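Local structure of C3-degrading proteinase (CppA protein) (Streptococcus pneumoniae, 3E0R) at residues A[74-79]-A[154-159]; A[14-19]-A[115-120]; A[98-103]-A[131-136]; A[86-91]-A[137-142]; A[164-169]-A[231-236]. The protein probably degrades complement component C3, which would help the bacterium evade host complement, and consists of two regions related to the glyoxalase clan. All blocks are in the same frame, centred on the assembly; numbering follows the deposited sequence.

Interaction 1: A[74-79]-A[154-159]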
# COMPACT_ATOMS: atom_id res chain seq x y z
N LEU A 74 -6.88 -5.28 2.00
CA LEU A 74 -6.59 -4.08 1.21
C LEU A 74 -7.78 -3.88 0.31
O LEU A 74 -8.01 -4.65 -0.60
CB LEU A 74 -5.30 -4.21 0.36
CG LEU A 74 -4.96 -2.91 -0.42
CD1 LEU A 74 -4.44 -1.88 0.46
CD2 LEU A 74 -4.00 -3.15 -1.54
N ALA A 75 -8.56 -2.85 0.60
CA ALA A 75 -9.67 -2.43 -0.24
C ALA A 75 -9.09 -1.73 -1.50
O ALA A 75 -9.32 -2.20 -2.61
CB ALA A 75 -10.65 -1.52 0.55
N ARG A 76 -8.30 -0.67 -1.32
CA ARG A 76 -7.58 -0.02 -2.43
C ARG A 76 -6.26 0.59 -1.96
O ARG A 76 -6.21 1.14 -0.89
CB ARG A 76 -8.40 1.13 -3.01
CG ARG A 76 -9.43 0.77 -4.07
CD ARG A 76 -9.75 1.98 -4.96
NE ARG A 76 -10.21 3.10 -4.14
CZ ARG A 76 -10.78 4.22 -4.62
NH1 ARG A 76 -10.95 4.43 -5.91
NH2 ARG A 76 -11.17 5.16 -3.78
N LEU A 77 -5.21 0.50 -2.77
CA LEU A 77 -3.99 1.29 -2.60
C LEU A 77 -4.12 2.54 -3.37
O LEU A 77 -4.45 2.50 -4.55
CB LEU A 77 -2.76 0.54 -3.13
CG LEU A 77 -1.35 1.01 -2.66
CD1 LEU A 77 -1.08 0.68 -1.20
CD2 LEU A 77 -0.28 0.38 -3.58
N ILE A 78 -3.82 3.67 -2.74
CA ILE A 78 -3.96 5.00 -3.34
C ILE A 78 -2.59 5.63 -3.48
O ILE A 78 -1.83 5.74 -2.55
CB ILE A 78 -4.94 5.86 -2.54
CG1 ILE A 78 -6.26 5.09 -2.32
CG2 ILE A 78 -5.22 7.23 -3.26
CD1 ILE A 78 -7.19 5.78 -1.41
N VAL A 79 -2.25 5.96 -4.71
CA VAL A 79 -0.94 6.52 -5.06
C VAL A 79 -1.21 7.92 -5.55
O VAL A 79 -1.77 8.10 -6.61
CB VAL A 79 -0.24 5.67 -6.12
CG1 VAL A 79 1.14 6.24 -6.45
CG2 VAL A 79 -0.15 4.18 -5.64
N SER A 154 -1.34 6.03 0.27
CA SER A 154 -2.27 5.84 1.37
C SER A 154 -3.09 4.62 1.02
O SER A 154 -2.83 3.96 -0.00
CB SER A 154 -3.11 7.11 1.58
OG SER A 154 -3.85 7.46 0.45
N MSE A 155 -4.08 4.29 1.84
CA MSE A 155 -4.89 3.10 1.52
C MSE A 155 -6.27 3.08 2.15
O MSE A 155 -6.53 3.72 3.17
CB MSE A 155 -4.11 1.86 1.97
CG MSE A 155 -4.06 1.74 3.45
SE MSE A 155 -2.52 0.74 3.98
CE MSE A 155 -1.25 2.25 4.12
N GLU A 156 -7.15 2.31 1.53
CA GLU A 156 -8.42 1.98 2.14
C GLU A 156 -8.32 0.54 2.58
O GLU A 156 -7.83 -0.29 1.82
CB GLU A 156 -9.55 2.18 1.16
CG GLU A 156 -9.88 3.61 0.93
CD GLU A 156 -10.48 3.89 -0.43
OE1 GLU A 156 -10.85 2.95 -1.17
OE2 GLU A 156 -10.61 5.09 -0.74
N LEU A 157 -8.75 0.24 3.82
CA LEU A 157 -8.67 -1.09 4.39
C LEU A 157 -10.03 -1.59 4.73
O LEU A 157 -10.81 -0.87 5.28
CB LEU A 157 -7.80 -1.08 5.63
CG LEU A 157 -6.33 -0.66 5.46
CD1 LEU A 157 -5.58 -0.86 6.73
CD2 LEU A 157 -5.62 -1.40 4.32
N HIS A 158 -10.33 -2.85 4.38
CA HIS A 158 -11.58 -3.48 4.68
C HIS A 158 -11.52 -4.11 6.08
O HIS A 158 -10.66 -4.96 6.38
CB HIS A 158 -11.91 -4.56 3.63
CG HIS A 158 -12.44 -4.02 2.33
ND1 HIS A 158 -11.98 -4.46 1.11
CD2 HIS A 158 -13.43 -3.14 2.06
CE1 HIS A 158 -12.64 -3.85 0.15
NE2 HIS A 158 -13.54 -3.04 0.70
N LEU A 159 -12.43 -3.67 6.95
CA LEU A 159 -12.43 -4.08 8.38
C LEU A 159 -13.81 -4.59 8.79
O LEU A 159 -14.81 -3.86 8.65
CB LEU A 159 -11.98 -2.92 9.28
CG LEU A 159 -11.63 -3.21 10.76
CD1 LEU A 159 -10.31 -4.01 10.92
CD2 LEU A 159 -11.54 -1.93 11.59

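Interaction 2: A[14-19]-A[115-120]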
# COMPACT_ATOMS: atom_id res chain seq x y z
N PRO A 14 2.97 -0.06 3.75
CA PRO A 14 2.31 -1.34 3.59
C PRO A 14 3.23 -2.34 2.92
O PRO A 14 4.14 -1.94 2.16
CB PRO A 14 1.14 -1.02 2.70
CG PRO A 14 1.63 0.20 1.89
CD PRO A 14 2.55 0.94 2.74
N THR A 15 3.08 -3.61 3.33
CA THR A 15 3.68 -4.77 2.70
C THR A 15 2.52 -5.57 2.16
O THR A 15 1.62 -5.98 2.92
CB THR A 15 4.49 -5.70 3.67
OG1 THR A 15 5.61 -4.98 4.22
CG2 THR A 15 4.95 -7.01 2.92
N LEU A 16 2.55 -5.77 0.84
CA LEU A 16 1.64 -6.66 0.13
C LEU A 16 2.40 -7.94 -0.23
O LEU A 16 3.53 -7.90 -0.72
CB LEU A 16 1.11 -5.97 -1.14
CG LEU A 16 0.38 -4.62 -0.94
CD1 LEU A 16 -0.16 -4.09 -2.29
CD2 LEU A 16 -0.79 -4.69 0.11
N LYS A 17 1.76 -9.08 0.02
CA LYS A 17 2.28 -10.36 -0.43
C LYS A 17 2.09 -10.53 -1.96
O LYS A 17 1.05 -10.13 -2.52
CB LYS A 17 1.70 -11.50 0.38
CG LYS A 17 2.10 -11.37 1.80
CD LYS A 17 1.40 -12.40 2.69
CE LYS A 17 2.02 -13.81 2.62
NZ LYS A 17 1.04 -14.89 2.90
N ALA A 18 3.15 -11.04 -2.61
CA ALA A 18 3.27 -11.18 -4.07
C ALA A 18 3.55 -12.65 -4.35
O ALA A 18 4.32 -13.26 -3.64
CB ALA A 18 4.41 -10.35 -4.61
N ASN A 19 2.91 -13.21 -5.38
CA ASN A 19 3.15 -14.60 -5.78
C ASN A 19 4.34 -14.68 -6.73
O ASN A 19 5.40 -15.15 -6.36
CB ASN A 19 1.89 -15.24 -6.41
CG ASN A 19 2.12 -16.69 -6.95
OD1 ASN A 19 3.20 -17.27 -6.84
ND2 ASN A 19 1.07 -17.26 -7.54
N GLU A 115 -1.90 -9.64 -8.08
CA GLU A 115 -2.55 -10.32 -6.93
C GLU A 115 -3.97 -9.78 -6.67
O GLU A 115 -4.58 -10.04 -5.61
CB GLU A 115 -1.70 -10.19 -5.67
CG GLU A 115 -0.25 -10.47 -5.85
CD GLU A 115 0.06 -11.85 -6.31
OE1 GLU A 115 -0.69 -12.84 -6.01
OE2 GLU A 115 1.11 -11.95 -6.98
N ASP A 116 -4.43 -9.00 -7.66
CA ASP A 116 -5.79 -8.42 -7.75
C ASP A 116 -6.01 -7.35 -6.71
O ASP A 116 -7.11 -7.15 -6.22
CB ASP A 116 -6.90 -9.48 -7.64
CG ASP A 116 -6.75 -10.57 -8.64
OD1 ASP A 116 -6.86 -10.27 -9.86
OD2 ASP A 116 -6.53 -11.73 -8.20
N ASP A 117 -4.95 -6.66 -6.36
CA ASP A 117 -5.05 -5.50 -5.53
C ASP A 117 -5.45 -4.38 -6.47
O ASP A 117 -4.88 -4.23 -7.55
CB ASP A 117 -3.70 -5.25 -4.87
CG ASP A 117 -3.35 -6.33 -3.83
OD1 ASP A 117 -4.29 -6.68 -3.05
OD2 ASP A 117 -2.14 -6.78 -3.75
N LEU A 118 -6.46 -3.60 -6.08
CA LEU A 118 -6.92 -2.46 -6.87
C LEU A 118 -6.15 -1.23 -6.45
O LEU A 118 -6.11 -0.88 -5.27
CB LEU A 118 -8.41 -2.25 -6.65
CG LEU A 118 -9.20 -1.22 -7.47
CD1 LEU A 118 -9.05 -1.32 -9.01
CD2 LEU A 118 -10.64 -1.39 -7.13
N ILE A 119 -5.51 -0.59 -7.44
CA ILE A 119 -4.65 0.58 -7.23
C ILE A 119 -5.28 1.75 -7.94
O ILE A 119 -5.69 1.62 -9.08
CB ILE A 119 -3.18 0.38 -7.76
CG1 ILE A 119 -2.33 -0.66 -6.98
CG2 ILE A 119 -2.36 1.67 -7.55
CD1 ILE A 119 -2.90 -2.00 -6.70
N LEU A 120 -5.40 2.87 -7.22
CA LEU A 120 -5.80 4.14 -7.78
C LEU A 120 -4.57 5.01 -7.87
O LEU A 120 -3.90 5.22 -6.87
CB LEU A 120 -6.87 4.82 -6.89
CG LEU A 120 -7.27 6.29 -7.26
CD1 LEU A 120 -7.98 6.33 -8.65
CD2 LEU A 120 -8.15 6.92 -6.25
O HOH W 1 -1.84 -9.07 -1.99
O HOH W 2 -1.38 -14.88 -7.21

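Interaction 3: A[98-103]-A[131-136]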
# COMPACT_ATOMS: atom_id res chain seq x y z
N HIS A 98 -7.87 -0.47 -15.71
CA HIS A 98 -9.22 -0.99 -15.38
C HIS A 98 -10.28 0.10 -15.61
O HIS A 98 -11.36 -0.21 -16.04
CB HIS A 98 -9.29 -1.49 -13.93
CG HIS A 98 -10.64 -2.04 -13.54
ND1 HIS A 98 -11.12 -3.26 -13.99
CD2 HIS A 98 -11.60 -1.54 -12.72
CE1 HIS A 98 -12.32 -3.47 -13.48
NE2 HIS A 98 -12.64 -2.45 -12.72
N ARG A 99 -9.96 1.36 -15.31
CA ARG A 99 -10.93 2.46 -15.37
C ARG A 99 -10.22 3.80 -15.34
O ARG A 99 -9.19 3.94 -14.64
CB ARG A 99 -11.84 2.37 -14.18
CG ARG A 99 -13.17 3.02 -14.36
CD ARG A 99 -14.02 2.74 -13.10
NE ARG A 99 -14.28 1.31 -12.91
CZ ARG A 99 -15.27 0.65 -13.46
NH1 ARG A 99 -16.13 1.27 -14.26
NH2 ARG A 99 -15.41 -0.63 -13.21
N LEU A 100 -10.74 4.77 -16.07
CA LEU A 100 -10.13 6.07 -16.24
C LEU A 100 -11.02 7.11 -15.61
O LEU A 100 -12.24 7.02 -15.69
CB LEU A 100 -9.93 6.38 -17.74
CG LEU A 100 -9.16 7.62 -18.25
CD1 LEU A 100 -7.68 7.74 -17.74
CD2 LEU A 100 -9.19 7.60 -19.79
N TYR A 101 -10.39 8.05 -14.92
CA TYR A 101 -11.08 9.17 -14.28
C TYR A 101 -10.41 10.46 -14.71
O TYR A 101 -9.36 10.44 -15.35
CB TYR A 101 -11.00 9.08 -12.75
CG TYR A 101 -11.56 7.82 -12.14
CD1 TYR A 101 -12.85 7.79 -11.62
CD2 TYR A 101 -10.78 6.67 -12.06
CE1 TYR A 101 -13.36 6.62 -11.06
CE2 TYR A 101 -11.26 5.52 -11.52
CZ TYR A 101 -12.55 5.49 -11.00
OH TYR A 101 -13.02 4.31 -10.42
N LYS A 102 -11.02 11.57 -14.36
CA LYS A 102 -10.34 12.87 -14.41
C LYS A 102 -10.94 13.74 -13.32
O LYS A 102 -12.15 13.72 -13.09
CB LYS A 102 -10.48 13.54 -15.76
CG LYS A 102 -9.98 15.02 -15.74
CD LYS A 102 -9.53 15.57 -17.10
CE LYS A 102 -8.92 17.01 -16.96
NZ LYS A 102 -7.87 17.12 -15.89
N GLY A 103 -10.08 14.50 -12.64
CA GLY A 103 -10.55 15.47 -11.66
C GLY A 103 -10.04 16.88 -11.91
O GLY A 103 -9.66 17.23 -13.04
N VAL A 131 -14.07 12.18 -11.67
CA VAL A 131 -15.20 11.77 -12.52
C VAL A 131 -14.75 10.74 -13.58
O VAL A 131 -13.80 10.96 -14.33
CB VAL A 131 -15.81 12.98 -13.29
CG1 VAL A 131 -16.47 14.01 -12.36
CG2 VAL A 131 -14.74 13.65 -14.13
N GLU A 132 -15.44 9.63 -13.68
CA GLU A 132 -15.07 8.60 -14.65
C GLU A 132 -15.21 9.05 -16.11
O GLU A 132 -16.30 9.43 -16.50
CB GLU A 132 -15.94 7.37 -14.44
CG GLU A 132 -15.41 6.17 -15.20
CD GLU A 132 -16.09 4.87 -14.81
OE1 GLU A 132 -16.62 4.75 -13.67
OE2 GLU A 132 -16.09 3.97 -15.68
N VAL A 133 -14.14 9.01 -16.90
CA VAL A 133 -14.29 9.23 -18.35
C VAL A 133 -14.57 7.88 -19.07
O VAL A 133 -13.81 6.91 -18.91
CB VAL A 133 -13.09 10.01 -19.03
CG1 VAL A 133 -12.36 10.91 -18.03
CG2 VAL A 133 -12.16 9.05 -19.74
N GLY A 134 -15.63 7.86 -19.88
CA GLY A 134 -16.04 6.67 -20.63
C GLY A 134 -15.11 6.36 -21.80
O GLY A 134 -14.44 5.33 -21.83
N GLU A 135 -15.06 7.27 -22.76
CA GLU A 135 -14.27 7.05 -23.95
C GLU A 135 -12.81 7.43 -23.70
O GLU A 135 -12.49 8.60 -23.49
CB GLU A 135 -14.86 7.84 -25.11
CG GLU A 135 -16.32 7.48 -25.40
CD GLU A 135 -17.01 8.52 -26.24
OE1 GLU A 135 -16.30 9.35 -26.84
OE2 GLU A 135 -18.26 8.51 -26.31
N LYS A 136 -11.93 6.42 -23.72
CA LYS A 136 -10.50 6.63 -23.45
C LYS A 136 -9.92 7.56 -24.52
O LYS A 136 -10.21 7.38 -25.71
CB LYS A 136 -9.75 5.28 -23.42
CG LYS A 136 -8.41 5.27 -22.66
CD LYS A 136 -7.76 3.84 -22.61
CE LYS A 136 -6.27 3.85 -22.19
NZ LYS A 136 -5.62 2.50 -22.32

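Interaction 4: A[86-91]-A[137-142]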
# COMPACT_ATOMS: atom_id res chain seq x y z
N GLU A 86 2.92 13.14 -15.16
CA GLU A 86 3.52 11.82 -15.03
C GLU A 86 2.47 10.74 -15.14
O GLU A 86 2.80 9.68 -15.66
CB GLU A 86 4.36 11.68 -13.76
CG GLU A 86 5.52 12.63 -13.74
CD GLU A 86 6.22 12.66 -12.41
OE1 GLU A 86 5.92 11.83 -11.51
OE2 GLU A 86 7.11 13.54 -12.26
N ILE A 87 1.23 10.97 -14.69
CA ILE A 87 0.13 9.98 -14.89
C ILE A 87 -0.21 9.78 -16.39
O ILE A 87 -0.49 8.66 -16.85
CB ILE A 87 -1.18 10.36 -14.12
CG1 ILE A 87 -0.95 10.26 -12.60
CG2 ILE A 87 -2.40 9.45 -14.55
CD1 ILE A 87 -2.01 10.92 -11.79
N GLU A 88 -0.16 10.87 -17.15
CA GLU A 88 -0.42 10.84 -18.58
C GLU A 88 0.72 10.15 -19.32
O GLU A 88 0.49 9.57 -20.39
CB GLU A 88 -0.64 12.27 -19.11
CG GLU A 88 -1.74 13.06 -18.34
CD GLU A 88 -2.22 14.34 -19.05
OE1 GLU A 88 -1.59 14.83 -20.04
OE2 GLU A 88 -3.25 14.88 -18.58
N GLY A 89 1.93 10.23 -18.77
CA GLY A 89 3.07 9.52 -19.32
C GLY A 89 2.88 8.02 -19.20
O GLY A 89 3.08 7.27 -20.17
N ILE A 90 2.50 7.59 -18.00
CA ILE A 90 2.16 6.20 -17.72
C ILE A 90 1.08 5.68 -18.68
O ILE A 90 1.25 4.63 -19.29
CB ILE A 90 1.67 5.98 -16.24
CG1 ILE A 90 2.77 6.31 -15.22
CG2 ILE A 90 1.20 4.54 -15.99
CD1 ILE A 90 2.11 6.46 -13.80
N LEU A 91 -0.02 6.43 -18.84
CA LEU A 91 -1.13 5.99 -19.70
C LEU A 91 -0.73 5.92 -21.19
O LEU A 91 -1.17 5.03 -21.92
CB LEU A 91 -2.34 6.89 -19.47
CG LEU A 91 -3.02 6.65 -18.11
CD1 LEU A 91 -3.93 7.83 -17.74
CD2 LEU A 91 -3.78 5.30 -18.06
N PRO A 137 -9.17 8.61 -24.11
CA PRO A 137 -8.41 9.37 -25.08
C PRO A 137 -7.05 8.74 -25.38
O PRO A 137 -6.67 7.74 -24.78
CB PRO A 137 -8.22 10.74 -24.42
CG PRO A 137 -8.47 10.54 -22.99
CD PRO A 137 -9.02 9.17 -22.76
N GLU A 138 -6.35 9.35 -26.33
CA GLU A 138 -4.97 9.02 -26.63
C GLU A 138 -4.12 10.03 -25.87
O GLU A 138 -4.47 11.21 -25.82
CB GLU A 138 -4.71 9.12 -28.14
CG GLU A 138 -5.70 8.34 -29.01
CD GLU A 138 -5.49 8.58 -30.49
OE1 GLU A 138 -4.45 9.17 -30.85
OE2 GLU A 138 -6.35 8.18 -31.31
N PHE A 139 -3.03 9.55 -25.28
CA PHE A 139 -2.17 10.38 -24.43
C PHE A 139 -0.78 10.60 -25.04
O PHE A 139 -0.10 9.64 -25.43
CB PHE A 139 -2.05 9.75 -23.03
CG PHE A 139 -3.34 9.79 -22.24
CD1 PHE A 139 -3.73 10.95 -21.57
CD2 PHE A 139 -4.17 8.67 -22.18
CE1 PHE A 139 -4.91 10.99 -20.85
CE2 PHE A 139 -5.36 8.70 -21.45
CZ PHE A 139 -5.73 9.86 -20.78
N GLN A 140 -0.38 11.87 -25.14
CA GLN A 140 0.96 12.23 -25.62
C GLN A 140 1.83 12.57 -24.44
O GLN A 140 1.36 12.68 -23.30
CB GLN A 140 0.89 13.41 -26.61
CG GLN A 140 0.55 12.97 -28.04
CD GLN A 140 -0.02 14.08 -28.87
OE1 GLN A 140 -1.21 14.07 -29.19
NE2 GLN A 140 0.81 15.06 -29.23
N THR A 141 3.12 12.72 -24.70
CA THR A 141 4.08 12.94 -23.61
C THR A 141 5.38 13.54 -24.15
O THR A 141 6.01 12.98 -25.06
CB THR A 141 4.31 11.62 -22.78
OG1 THR A 141 5.02 11.91 -21.57
CG2 THR A 141 5.06 10.55 -23.57
N ASP A 142 5.74 14.71 -23.61
CA ASP A 142 7.06 15.31 -23.83
C ASP A 142 8.05 14.88 -22.73
O ASP A 142 9.19 15.32 -22.74
CB ASP A 142 6.96 16.84 -23.85
CG ASP A 142 6.19 17.37 -25.07
OD1 ASP A 142 5.14 16.79 -25.44
OD2 ASP A 142 6.62 18.39 -25.65

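Interaction 5: A[164-169]-A[231-236]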
# COMPACT_ATOMS: atom_id res chain seq x y z
N GLU A 164 -12.35 -4.28 16.10
CA GLU A 164 -11.78 -2.95 16.15
C GLU A 164 -10.28 -3.07 15.91
O GLU A 164 -9.63 -3.99 16.39
CB GLU A 164 -12.05 -2.34 17.53
CG GLU A 164 -13.41 -1.64 17.66
CD GLU A 164 -13.35 -0.18 17.20
OE1 GLU A 164 -12.76 0.65 17.93
OE2 GLU A 164 -13.90 0.15 16.11
N SER A 165 -9.74 -2.14 15.14
CA SER A 165 -8.32 -2.06 14.96
C SER A 165 -7.69 -1.43 16.21
O SER A 165 -8.29 -0.57 16.86
CB SER A 165 -7.96 -1.24 13.72
OG SER A 165 -6.57 -0.99 13.67
N PHE A 166 -6.49 -1.89 16.51
CA PHE A 166 -5.60 -1.24 17.43
C PHE A 166 -5.20 0.15 16.94
O PHE A 166 -4.78 0.99 17.74
CB PHE A 166 -4.33 -2.09 17.67
CG PHE A 166 -4.49 -3.15 18.72
CD1 PHE A 166 -4.61 -2.80 20.06
CD2 PHE A 166 -4.53 -4.48 18.38
CE1 PHE A 166 -4.77 -3.79 21.04
CE2 PHE A 166 -4.68 -5.46 19.35
CZ PHE A 166 -4.79 -5.11 20.68
N LEU A 167 -5.31 0.38 15.62
CA LEU A 167 -5.01 1.67 15.01
C LEU A 167 -6.10 2.74 15.30
O LEU A 167 -7.29 2.57 14.98
CB LEU A 167 -4.75 1.47 13.52
CG LEU A 167 -3.58 0.51 13.22
CD1 LEU A 167 -3.27 0.46 11.68
CD2 LEU A 167 -2.29 0.84 14.08
N GLU A 168 -5.68 3.82 15.95
CA GLU A 168 -6.59 4.93 16.25
C GLU A 168 -6.61 5.89 15.08
O GLU A 168 -5.58 6.13 14.46
CB GLU A 168 -6.19 5.67 17.53
CG GLU A 168 -6.17 4.84 18.82
CD GLU A 168 -7.45 4.04 19.02
OE1 GLU A 168 -8.50 4.44 18.47
OE2 GLU A 168 -7.40 2.99 19.70
N SER A 169 -7.79 6.43 14.78
CA SER A 169 -7.95 7.55 13.82
C SER A 169 -7.04 8.76 14.16
O SER A 169 -6.62 9.51 13.26
CB SER A 169 -9.42 8.03 13.81
OG SER A 169 -10.28 7.03 13.27
N GLY A 231 3.95 -5.71 16.72
CA GLY A 231 2.65 -6.14 17.23
C GLY A 231 1.81 -6.70 16.11
O GLY A 231 2.21 -6.77 14.94
N LYS A 232 0.60 -7.09 16.47
CA LYS A 232 -0.30 -7.75 15.54
C LYS A 232 -1.69 -7.21 15.80
O LYS A 232 -2.08 -7.05 16.95
CB LYS A 232 -0.28 -9.26 15.77
CG LYS A 232 -0.76 -10.08 14.59
CD LYS A 232 -0.42 -11.53 14.85
CE LYS A 232 -0.37 -12.33 13.61
NZ LYS A 232 0.64 -13.45 13.71
N ASP A 233 -2.40 -6.90 14.73
CA ASP A 233 -3.70 -6.28 14.83
C ASP A 233 -4.73 -7.39 14.87
O ASP A 233 -4.43 -8.54 14.54
CB ASP A 233 -3.95 -5.32 13.65
CG ASP A 233 -5.07 -4.31 13.93
OD1 ASP A 233 -5.58 -4.25 15.06
OD2 ASP A 233 -5.43 -3.55 13.01
N ARG A 234 -5.93 -7.04 15.32
CA ARG A 234 -7.04 -7.96 15.47
C ARG A 234 -7.47 -8.66 14.17
O ARG A 234 -8.09 -9.74 14.20
CB ARG A 234 -8.22 -7.22 16.10
CG ARG A 234 -7.87 -6.44 17.41
CD ARG A 234 -9.03 -6.43 18.38
NE ARG A 234 -8.64 -5.96 19.72
CZ ARG A 234 -8.44 -4.67 20.04
NH1 ARG A 234 -8.58 -3.69 19.14
NH2 ARG A 234 -8.10 -4.36 21.28
N ASN A 235 -7.14 -8.07 13.03
CA ASN A 235 -7.30 -8.71 11.74
C ASN A 235 -6.06 -9.49 11.25
O ASN A 235 -5.99 -9.93 10.09
CB ASN A 235 -7.72 -7.66 10.71
CG ASN A 235 -6.63 -6.62 10.41
OD1 ASN A 235 -5.51 -6.67 10.92
ND2 ASN A 235 -6.97 -5.70 9.55
N ASN A 236 -5.08 -9.63 12.13
CA ASN A 236 -3.84 -10.36 11.84
C ASN A 236 -2.81 -9.75 10.85
O ASN A 236 -1.84 -10.39 10.50
CB ASN A 236 -4.13 -11.85 11.57
CG ASN A 236 -4.63 -12.55 12.82
OD1 ASN A 236 -4.07 -12.35 13.89
ND2 ASN A 236 -5.74 -13.27 12.71
O HOH W 3 -8.75 -0.69 19.97

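Interaction 1: A[74-79]-A[154-159]
Ala-75 and Arg-76 both face Glu-156, so the antiparallel pairing of strands 74-79 and 154-159 contains a classic beta bulge. The carbonyl oxygen Glu-156 O satisfies two amides, Ala-75 N at 2.9 Å and Arg-76 N at 3.2 Å. Both reach it from the same face of its carbonyl plane. Glu-156 N returns a nearly straight bond to Arg-76 O. Farther along, Ile-78 and Ser-154 satisfy each other's amide and carbonyl groups. The pairing joins the N-terminal and C-terminal family regions within one sheet. On the face with Leu-74, Leu-77, Met-155 and Leu-157, Leu-74 CD1 packs 4.0 Å from Met-155 CB. On the other face, the Arg-76 and Glu-156 side chains run alongside each other. Arg-76 NH1 has a second acidic partner, Glu-110. A bend at chi3 (-57°) turns the other two nitrogens to Glu-156, held side-on in a salt bridge: Arg-76 NE meets Glu-156 OE1 from above the carboxylate plane at 3.0 Å, while Arg-76 NH2 reaches the syn side of Glu-156 OE2 at 3.1 Å.

Interaction 2: A[14-19]-A[115-120]
Ala-18 and Glu-115 bring their CA atoms to 6.5 Å where the end of strand 9-18 passes the loop before strand 118-122. The backbones otherwise stay well apart, and the CA atoms of Leu-16 and Asp-117 are 8.8 Å from each other. Side chains and water therefore bridge the gap. Glu-115 is bent at its second torsion (chi2 -61°), which folds its carboxylate back to the strand end. There Asn-19 N donates a nearly straight bond of 2.7 Å to Glu-115 OE2. The amide lies well above the carboxylate plane. Glu-115 OE2 also accepts from Asn-24 of helix 21-31. The contact joins the two mixed sheets of the chain, since strand 9-18 belongs to one and strand 118-122 to the other. One water donates to both Lys-17 O and Asp-117 OD2, linking the segments without direct contact between those two atoms. The other carboxylate oxygen of Asp-117, OD1, forms a salt bridge with Lys-72. The Leu-16 and Asp-117 side chains approach from opposite directions, Leu-16 CD1 lying 3.6 Å from Asp-117 OD2. A second water donates to Glu-115 OE1 and accepts a weak bond from Asn-19 ND2.

Interaction 3: A[98-103]-A[131-136]
Val-131 begins the segment 131-136 with a backbone pairing to Lys-102. Val-131 O accepts from Lys-102 N at 2.8 Å. Glu-132 comes next, opposite Tyr-101. With chi1 at -168° Glu-132 points its CG away from its own amide, and the extended chain carries the carboxylate to Arg-99. Arg-99 NH1 bonds to the syn side of Glu-132 OE2 at 3.1 Å in a salt bridge. The two flat groups are steeply turned, with planes 73° apart. Tyr-101 leaves the sheet on the same face as Glu-132, and its hydroxyl bonds to Glu-110. This antiparallel pairing places strand 131-132 at the edge of a mixed sheet, beside strand 99-102. Val-133 N then gives a weak bond to Leu-100 O. The Val-133 methyls divide their contacts: CG2 packs tightly on Leu-100 CD2, and CG1 lies 4.0 Å from Lys-102 CB. Farther on, Lys-136 crosses Leu-100 at about a right angle, with Lys-136 CG 3.8 Å from Leu-100 CD2.

Interaction 4: A[86-91]-A[137-142]
Phe-139 and Leu-91 both carry CG anti to the carbonyl carbon (chi1 -68° and -72°). With these torsions the two side chains lie alongside each other and point the same way. Leu-91 comes over one face of the Phe-139 ring. Its CB makes an off-centre CH-pi contact, 4.2 Å from the ring centroid, and lies 3.7 Å from Phe-139 CD2. The methyl Leu-91 CD1 also lies over this face, offset toward the rim and about equally close to Phe-139 CE2 and CZ. Glu-88 flanks the ring one helical turn earlier. Its CB is 4.2 Å from Phe-139 CD1, approaching obliquely. The backbone oxygen Glu-88 O lies 3.7 Å from Phe-139 CB. Next along the helix, Gly-89 has no side chain, and Thr-141 approaches its backbone. Thr-141 OG1 is 3.8 Å from Gly-89 CA. That hydroxyl makes a weak hydrogen bond with Leu-143 N beyond the segment. The contact between the two segments is packing, chiefly apolar. Tyr-107 of strand 107-112 meets the Phe-139 ring edge-to-face, while Leu-91 also packs on Phe-109. The ring thus touches both the helix and strand 107-112. The arrangement is loop-on-helix packing: the irregular segment 137-142, between strands 131-132 and 151-159, lies against helix 84-91 and uses Phe-139 as its main apolar contact.

Interaction 5: A[164-169]-A[231-236]
Arg-234 lays its guanidinium flat over one face of the Phe-166 ring. The centres are 3.9 Å apart and the planes 20° apart, a stacked cation-pi contact. Arg-234 NH2 is 3.4 Å from both Phe-166 CE1 and CZ. At the guanidinium edge, Arg-234 NH1 donates to Glu-164 O at 3.0 Å. The donor lies well above the carbonyl plane. A water accepts from Arg-234 NH1 and donates to Ser-165 O. Asp-233 turns CG away from its own amide (chi1 -161°), which carries the carboxylate to loop 164-169. Both oxygens are met on their syn sides. Its OD1 accepts from Phe-166 N at 2.9 Å and its OD2 from Ser-165 OG at 2.9 Å. Ser-165 OG in turn accepts from Leu-167 N, forming an ST turn. Asp-233 also starts a type I beta turn, closed by Asn-236 N bonding to Asp-233 O. The bonds from Asp-233 and Arg-234 hold loop 164-169, which leads to helix 169-172, against the turn joining strands 228-232 and 238-243. Leu-167 packs on strands 176-180 and 196-203.

How the interactions relate
Interactions 1 and 2 lie near the centre of the molecule, their own centres 10 Å apart. Strands 74-81 and 118-122 pair side by side and connect them. Interaction 3 is at the far edge of that same sheet. Interaction 4 adjoins it through Leu-100, which touches Leu-91, Pro-137 and Phe-139. Interaction 5 lies on the other side of the chain's centre, about 39 Å from interaction 4 between centres. Along the chain, interactions 3 and 4 fall between the two segments of interaction 1, interaction 2 crosses it, and interaction 5 follows. Interaction 1 joins the N- and C-terminal family regions, and interaction 2 bridges the two sheets, which is consistent with the two regions packing as one body.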